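Local coordinates for divalent-cation tolerance protein CutA (Thermus thermophilus, PDB 1NZA) that is probably involved in resistance toward heavy metals, likely binding copper, and forms a homotrimer of the CutA family, at residues A[94-97]-A[98-101]. Numbering follows the deposited sequence.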
loop_
_atom_site.group_PDB
_atom_site.type_symbol
_atom_site.label_atom_id
_atom_site.label_comp_id
_atom_site.label_asym_id
_atom_site.label_seq_id
_atom_site.Cartn_x
_atom_site.Cartn_y
_atom_site.Cartn_z
ATOM N N TYR A 94 -16.323 3.370 8.989
ATOM C CA TYR A 94 -15.233 2.404 9.045
ATOM C C TYR A 94 -14.143 2.910 9.982
ATOM O O TYR A 94 -13.608 2.155 10.794
ATOM C CB TYR A 94 -14.630 2.167 7.656
ATOM C CG TYR A 94 -13.510 1.154 7.666
ATOM C CD1 TYR A 94 -13.775 -0.205 7.834
ATOM C CD2 TYR A 94 -12.180 1.555 7.559
ATOM C CE1 TYR A 94 -12.742 -1.142 7.897
ATOM C CE2 TYR A 94 -11.142 0.628 7.621
ATOM C CZ TYR A 94 -11.431 -0.719 7.788
ATOM O OH TYR A 94 -10.408 -1.644 7.837
ATOM N N LEU A 95 -13.814 4.193 9.872
ATOM C CA LEU A 95 -12.783 4.770 10.719
ATOM C C LEU A 95 -13.191 4.795 12.189
ATOM O O LEU A 95 -12.342 4.671 13.072
ATOM C CB LEU A 95 -12.435 6.181 10.241
ATOM C CG LEU A 95 -11.765 6.252 8.866
ATOM C CD1 LEU A 95 -11.425 7.700 8.531
ATOM C CD2 LEU A 95 -10.508 5.393 8.864
ATOM N N ASP A 96 -14.484 4.955 12.453
ATOM C CA ASP A 96 -14.963 4.965 13.831
ATOM C C ASP A 96 -14.771 3.564 14.396
ATOM O O ASP A 96 -14.296 3.396 15.520
ATOM C CB ASP A 96 -16.443 5.350 13.894
ATOM C CG ASP A 96 -16.965 5.414 15.321
ATOM O OD1 ASP A 96 -16.355 6.134 16.140
ATOM O OD2 ASP A 96 -17.983 4.750 15.622
ATOM N N TRP A 97 -15.143 2.560 13.605
ATOM C CA TRP A 97 -14.992 1.166 14.004
ATOM C C TRP A 97 -13.519 0.912 14.293
ATOM O O TRP A 97 -13.166 0.187 15.224
ATOM C CB TRP A 97 -15.457 0.239 12.872
ATOM C CG TRP A 97 -15.044 -1.200 13.051
ATOM C CD1 TRP A 97 -15.622 -2.131 13.872
ATOM C CD2 TRP A 97 -13.932 -1.856 12.425
ATOM N NE1 TRP A 97 -14.938 -3.322 13.795
ATOM C CE2 TRP A 97 -13.895 -3.181 12.915
ATOM C CE3 TRP A 97 -12.962 -1.450 11.496
ATOM C CZ2 TRP A 97 -12.924 -4.106 12.509
ATOM C CZ3 TRP A 97 -11.997 -2.371 11.089
ATOM C CH2 TRP A 97 -11.988 -3.684 11.599
ATOM N N LEU A 98 -12.661 1.523 13.483
ATOM C CA LEU A 98 -11.221 1.375 13.624
ATOM C C LEU A 98 -10.747 1.919 14.971
ATOM O O LEU A 98 -9.999 1.255 15.686
ATOM C CB LEU A 98 -10.515 2.097 12.468
ATOM C CG LEU A 98 -9.011 1.897 12.262
ATOM C CD1 LEU A 98 -8.608 2.486 10.918
ATOM C CD2 LEU A 98 -8.222 2.553 13.389
ATOM N N ARG A 99 -11.182 3.127 15.320
ATOM C CA ARG A 99 -10.786 3.722 16.590
ATOM C C ARG A 99 -11.438 2.974 17.749
ATOM O O ARG A 99 -10.784 2.642 18.736
ATOM C CB ARG A 99 -11.180 5.201 16.630
ATOM C CG ARG A 99 -10.467 6.052 15.593
ATOM C CD ARG A 99 -10.723 7.529 15.841
ATOM N NE ARG A 99 -12.142 7.867 15.770
ATOM C CZ ARG A 99 -12.809 8.083 14.641
ATOM N NH1 ARG A 99 -12.189 8.002 13.473
ATOM N NH2 ARG A 99 -14.102 8.377 14.680
ATOM N N GLU A 100 -12.729 2.703 17.605
ATOM C CA GLU A 100 -13.505 1.987 18.611
ATOM C C GLU A 100 -12.879 0.653 19.022
ATOM O O GLU A 100 -13.028 0.221 20.165
ATOM C CB GLU A 100 -14.924 1.752 18.077
ATOM C CG GLU A 100 -15.733 0.695 18.821
ATOM C CD GLU A 100 -17.122 0.501 18.229
ATOM O OE1 GLU A 100 -17.960 1.420 18.358
ATOM O OE2 GLU A 100 -17.376 -0.565 17.627
ATOM N N ASN A 101 -12.177 0.007 18.095
ATOM C CA ASN A 101 -11.561 -1.289 18.374
ATOM C C ASN A 101 -10.044 -1.267 18.541
ATOM O O ASN A 101 -9.394 -2.312 18.507
ATOM C CB ASN A 101 -11.945 -2.283 17.275
ATOM C CG ASN A 101 -13.419 -2.622 17.295
ATOM O OD1 ASN A 101 -13.900 -3.299 18.201
ATOM N ND2 ASN A 101 -14.149 -2.141 16.300
#
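The last turns of the C-terminal helix 92-100 carry this contact, with Asp96 meeting Arg99 and Trp97 meeting Asn101. Three i to i+4 backbone bonds run through it: Leu98 N to Tyr94 O, Arg99 N to Leu95 O, and Glu100 N to Asp96 O, the last short at 2.7 Å and nearly straight (N-H...O 167°). Arg99 bends at chi3 (-60°), which folds its guanidinium back along the helix until one face lies over Asp96 CA, 3.6 Å from NH2. Asp96 OD1 is 3.5 Å from Arg99 NH2 but well out of the guanidinium plane, so this salt bridge is electrostatic and no N-H points at the oxygen. The stronger partner of Arg99 is Glu2, which meets NH1. On another side of the helix, the side chains of Leu95 and Leu98 lie side by side, pointing the same way, with CD2 of Leu95 4.0 Å from CD1 of Leu98; Leu98 also packs on strand 47-60, and Leu95 on Val83 of a second subunit. At the end, Asn101 N makes a weak bond of 3.0 Å to Trp97 O. The Asn101 amide crosses the Trp97 indole steeply, the planes 58° apart; ND2 is modelled over one ring face, a doubtful placement. Asn101 is the first residue to leave helical geometry, the ordinary C-terminal end of an alpha helix, here set against the ferredoxin-like sheet of CutA and a neighbouring subunit.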